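Local coordinates for acyl-CoA Binding Protein (Moniliophthora perniciosa, PDB 3FP5), which probably binds long-chain acyl-CoA esters and serves as an intracellular carrier for them in fatty acid metabolism, at residues 69-72 and 73-77; 82-85 and 86-90. All coordinates share one frame; numbering follows the deposited sequence.

Contact 1: residues 69-72 and 73-77; sequences EGTS and KEVAY. With ZN (zinc ion), chain B.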
loop_
_atom_site.group_PDB
_atom_site.type_symbol
_atom_site.label_atom_id
_atom_site.label_comp_id
_atom_site.label_asym_id
_atom_site.label_seq_id
_atom_site.Cartn_x
_atom_site.Cartn_y
_atom_site.Cartn_z
ATOM N N GLU A 69 1.715 5.376 -13.188
ATOM C CA GLU A 69 1.092 4.998 -14.448
ATOM C C GLU A 69 2.067 4.131 -15.248
ATOM O O GLU A 69 3.260 4.418 -15.303
ATOM C CB GLU A 69 0.708 6.259 -15.232
ATOM C CG GLU A 69 -0.098 5.991 -16.478
ATOM C CD GLU A 69 -0.579 7.270 -17.150
ATOM O OE1 GLU A 69 -0.071 8.359 -16.817
ATOM O OE2 GLU A 69 -1.464 7.174 -18.020
ATOM N N GLY A 70 1.563 3.058 -15.842
ATOM C CA GLY A 70 2.391 2.179 -16.646
ATOM C C GLY A 70 2.895 0.965 -15.882
ATOM O O GLY A 70 3.446 0.034 -16.474
ATOM N N THR A 71 2.713 0.969 -14.565
ATOM C CA THR A 71 3.157 -0.156 -13.740
ATOM C C THR A 71 2.165 -1.309 -13.820
ATOM O O THR A 71 0.952 -1.105 -13.774
ATOM C CB THR A 71 3.305 0.281 -12.265
ATOM O OG1 THR A 71 4.352 1.246 -12.160
ATOM C CG2 THR A 71 3.641 -0.914 -11.365
ATOM N N SER A 72 2.678 -2.528 -13.953
ATOM C CA SER A 72 1.820 -3.704 -14.059
ATOM C C SER A 72 1.156 -3.993 -12.720
ATOM O O SER A 72 1.670 -3.594 -11.678
ATOM C CB SER A 72 2.640 -4.920 -14.475
ATOM O OG SER A 72 3.560 -5.296 -13.457
ATOM N N LYS A 73 0.035 -4.703 -12.741
ATOM C CA LYS A 73 -0.587 -5.086 -11.475
ATOM C C LYS A 73 0.374 -5.916 -10.647
ATOM O O LYS A 73 0.437 -5.752 -9.426
ATOM C CB LYS A 73 -1.906 -5.837 -11.678
ATOM C CG LYS A 73 -3.024 -4.935 -12.197
ATOM C CD LYS A 73 -4.374 -5.638 -12.151
ATOM C CE LYS A 73 -5.462 -4.743 -12.721
ATOM N NZ LYS A 73 -6.733 -5.490 -12.919
ATOM N N GLU A 74 1.140 -6.795 -11.285
ATOM C CA GLU A 74 2.021 -7.635 -10.484
ATOM C C GLU A 74 3.119 -6.848 -9.773
ATOM O O GLU A 74 3.442 -7.129 -8.620
ATOM C CB GLU A 74 2.623 -8.775 -11.272
ATOM C CG GLU A 74 3.308 -9.729 -10.308
ATOM C CD GLU A 74 3.703 -11.020 -10.936
ATOM O OE1 GLU A 74 3.538 -11.183 -12.166
ATOM O OE2 GLU A 74 4.146 -11.889 -10.166
ATOM N N VAL A 75 3.691 -5.855 -10.442
ATOM C CA VAL A 75 4.663 -5.012 -9.759
ATOM C C VAL A 75 3.988 -4.240 -8.617
ATOM O O VAL A 75 4.549 -4.092 -7.527
ATOM C CB VAL A 75 5.399 -4.088 -10.740
ATOM C CG1 VAL A 75 6.241 -3.072 -9.975
ATOM C CG2 VAL A 75 6.280 -4.942 -11.673
ATOM N N ALA A 76 2.768 -3.775 -8.864
ATOM C CA ALA A 76 1.988 -3.085 -7.840
ATOM C C ALA A 76 1.779 -3.991 -6.623
ATOM O O ALA A 76 1.977 -3.550 -5.491
ATOM C CB ALA A 76 0.643 -2.621 -8.398
ATOM N N TYR A 77 1.385 -5.246 -6.868
ATOM C CA TYR A 77 1.273 -6.241 -5.790
ATOM C C TYR A 77 2.566 -6.324 -4.998
ATOM O O TYR A 77 2.558 -6.289 -3.767
ATOM C CB TYR A 77 1.024 -7.646 -6.342
ATOM C CG TYR A 77 -0.314 -7.893 -6.995
ATOM C CD1 TYR A 77 -1.401 -7.057 -6.766
ATOM C CD2 TYR A 77 -0.490 -8.995 -7.832
ATOM C CE1 TYR A 77 -2.633 -7.305 -7.371
ATOM C CE2 TYR A 77 -1.708 -9.247 -8.436
ATOM C CZ TYR A 77 -2.775 -8.399 -8.208
ATOM O OH TYR A 77 -3.990 -8.661 -8.806
HETATM ZN ZN ZN B . 4.404 -13.653 -11.220
HETATM O O HOH W 1 2.463 -13.050 -10.623
HETATM O O HOH W 2 6.516 -13.491 -11.786
#

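Contact 2: residues 82-85 and 86-90; sequences EKLL and EILKK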
loop_
_atom_site.group_PDB
_atom_site.type_symbol
_atom_site.label_atom_id
_atom_site.label_comp_id
_atom_site.label_asym_id
_atom_site.label_seq_id
_atom_site.Cartn_x
_atom_site.Cartn_y
_atom_site.Cartn_z
ATOM N N GLU A 82 5.814 -5.554 -0.246
ATOM C CA GLU A 82 7.149 -5.261 0.247
ATOM C C GLU A 82 7.215 -4.033 1.164
ATOM O O GLU A 82 7.960 -4.038 2.151
ATOM C CB GLU A 82 8.124 -5.135 -0.921
ATOM C CG GLU A 82 8.474 -6.486 -1.511
ATOM C CD GLU A 82 9.412 -6.369 -2.689
ATOM O OE1 GLU A 82 9.678 -5.228 -3.131
ATOM O OE2 GLU A 82 9.879 -7.423 -3.166
ATOM N N LYS A 83 6.437 -2.993 0.858
ATOM C CA LYS A 83 6.398 -1.823 1.728
ATOM C C LYS A 83 5.846 -2.188 3.108
ATOM O O LYS A 83 6.358 -1.734 4.135
ATOM C CB LYS A 83 5.553 -0.701 1.120
ATOM C CG LYS A 83 5.442 0.538 2.013
ATOM C CD LYS A 83 6.817 1.083 2.355
ATOM C CE LYS A 83 7.480 1.683 1.118
ATOM N NZ LYS A 83 8.797 2.284 1.443
ATOM N N LEU A 84 4.798 -3.002 3.134
ATOM C CA LEU A 84 4.241 -3.432 4.413
ATOM C C LEU A 84 5.268 -4.275 5.176
ATOM O O LEU A 84 5.462 -4.100 6.389
ATOM C CB LEU A 84 2.946 -4.224 4.200
ATOM C CG LEU A 84 2.335 -4.789 5.485
ATOM C CD1 LEU A 84 2.056 -3.661 6.503
ATOM C CD2 LEU A 84 1.066 -5.565 5.170
ATOM N N LEU A 85 5.936 -5.193 4.478
ATOM C CA LEU A 85 6.951 -6.011 5.153
ATOM C C LEU A 85 8.068 -5.148 5.736
ATOM O O LEU A 85 8.521 -5.382 6.859
ATOM C CB LEU A 85 7.524 -7.080 4.217
ATOM C CG LEU A 85 6.527 -8.192 3.889
ATOM C CD1 LEU A 85 7.080 -9.136 2.839
ATOM C CD2 LEU A 85 6.161 -8.952 5.160
ATOM N N GLU A 86 8.498 -4.147 4.975
ATOM C CA GLU A 86 9.509 -3.201 5.429
ATOM C C GLU A 86 9.056 -2.572 6.740
ATOM O O GLU A 86 9.789 -2.559 7.728
ATOM C CB GLU A 86 9.713 -2.113 4.372
ATOM C CG GLU A 86 10.614 -0.981 4.805
ATOM C CD GLU A 86 10.673 0.136 3.777
ATOM O OE1 GLU A 86 10.057 -0.006 2.695
ATOM O OE2 GLU A 86 11.330 1.159 4.057
ATOM N N ILE A 87 7.825 -2.072 6.741
ATOM C CA ILE A 87 7.270 -1.389 7.903
ATOM C C ILE A 87 7.141 -2.319 9.112
ATOM O O ILE A 87 7.437 -1.921 10.241
ATOM C CB ILE A 87 5.905 -0.752 7.568
ATOM C CG1 ILE A 87 6.110 0.485 6.702
ATOM C CG2 ILE A 87 5.139 -0.403 8.838
ATOM C CD1 ILE A 87 4.831 0.974 6.010
ATOM N N LEU A 88 6.704 -3.554 8.872
ATOM C CA LEU A 88 6.524 -4.518 9.949
ATOM C C LEU A 88 7.879 -4.881 10.531
ATOM O O LEU A 88 8.017 -5.036 11.735
ATOM C CB LEU A 88 5.816 -5.777 9.438
ATOM C CG LEU A 88 4.361 -5.582 8.997
ATOM C CD1 LEU A 88 3.827 -6.845 8.357
ATOM C CD2 LEU A 88 3.499 -5.173 10.186
ATOM N N LYS A 89 8.884 -5.001 9.667
ATOM C CA LYS A 89 10.220 -5.370 10.136
ATOM C C LYS A 89 10.822 -4.257 10.988
ATOM O O LYS A 89 11.455 -4.520 12.016
ATOM C CB LYS A 89 11.131 -5.720 8.960
ATOM C CG LYS A 89 10.741 -7.014 8.271
ATOM C CD LYS A 89 11.632 -7.297 7.067
ATOM C CE LYS A 89 11.197 -8.569 6.344
ATOM N NZ LYS A 89 11.962 -8.788 5.076
ATOM N N LYS A 90 10.601 -3.018 10.570
ATOM C CA LYS A 90 11.053 -1.845 11.306
ATOM C C LYS A 90 10.335 -1.703 12.657
ATOM O O LYS A 90 10.938 -1.282 13.646
ATOM C CB LYS A 90 10.835 -0.589 10.462
ATOM C CG LYS A 90 11.314 0.699 11.106
ATOM C CD LYS A 90 12.827 0.781 11.100
ATOM C CE LYS A 90 13.315 2.079 11.721
ATOM N NZ LYS A 90 14.794 2.076 11.907
HETATM O O HOH W 3 9.299 3.760 3.869
#

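Contact 1: residues 69-72 and 73-77
Both oxygens of Ser-72, hydroxyl and carbonyl, take backbone N-H groups of the helical turn that follows, while the same turn sends Glu-74 out to a zinc ion. Ser-72 is the N-cap of helix 73-91: its OG accepts from Val-75 N at 3.1 Å, a nearly straight bond (N-H...O 164°), and its carbonyl O takes Ala-76 N at 3.0 Å. With chi1 at 67°, OG stands between its own backbone N and carbonyl carbon, within bonding distance of Val-75 N. Ser-72 OG also rests 3.3 Å from Val-75 CG2. On the other branch of the valine, Thr-71 CG2 meets Val-75 CG1 at 3.7 Å, the two side chains crossing at about a right angle; Thr-71 OG1 turns instead to the carbonyl of Val-68. The extended Glu-74 chain carries OE2 to 2.1 Å from the zinc, which two waters and His-2 also bind; OE2 further accepts from Met-3 N, tying the N-terminal tail to this helix. Toward helix 28-42, Ala-76 packs on Tyr-37, Gln-40 and Ala-41, and Thr-71 O takes Gln-40 NE2, joining the loop after helix 56-66 to that same neighbour.

Contact 2: residues 82-85 and 86-90
Lys-83 NZ is gripped from several sides: it forms a salt bridge with Glu-86 OE1 at 2.9 Å, donates to a water, and has a cation-pi contact with Tyr-33, all on one flank of alpha helix 73-91 in the helical acyl-CoA-binding fold. The ammonium meets Glu-86 OE1 from the syn side, 30° out of the carboxylate plane. Its positive charge is probably eased by both the carboxylate and the ring. The water that accepts from Lys-83 NZ donates weakly to Glu-86 OE2, bridging the pair beside their direct bond. Bends at chi2 (57°) and chi3 (69°) turn the lysine chain toward Glu-86, side by side with its extended chain and pointing the same way. Lys-83 also borders the apolar side of the helix, its CG 4.1 Å from Ile-87 CD1. This side is buried: Leu-84 reaches Ala-11, Ile-14 and Val-15 of helix 5-17, Leu-88 packs on Tyr-99 and Ile-100 of helix 94-105, and Ile-87 lies on Phe-34 of helix 28-42. Four successive i to i+4 backbone bonds carry the helix through this stretch, the shortest from Leu-88 N to Leu-84 O at 2.8 Å. Leu-88 CG lies 3.2 Å from Leu-84 O, and the two leucine side chains slant across one another, with Leu-88 CD1 3.8 Å from Leu-84 CG.

Overall arrangement
Both contacts belong to helix 73-91: contact 1 is its capped start with the preceding loop, and contact 2 is made by later turns of the same helix. They follow in series along the chain, with centres 19 Å apart and nearest atoms about 5 Å apart, not touching. Contact 1 lies at the surface, where the zinc ion joins the helix start to the N-terminal tail; contact 2 is partly buried. Helices 28-42 and 5-17 touch both, helix 5-17 through Phe-8 on Tyr-77 and through Leu-84; helix 94-105 meets Leu-84, Leu-88 and Lys-89 of contact 2. Helix 73-91 thus carries a zinc site at its start and, further along, an apolar side packed against neighbouring helices.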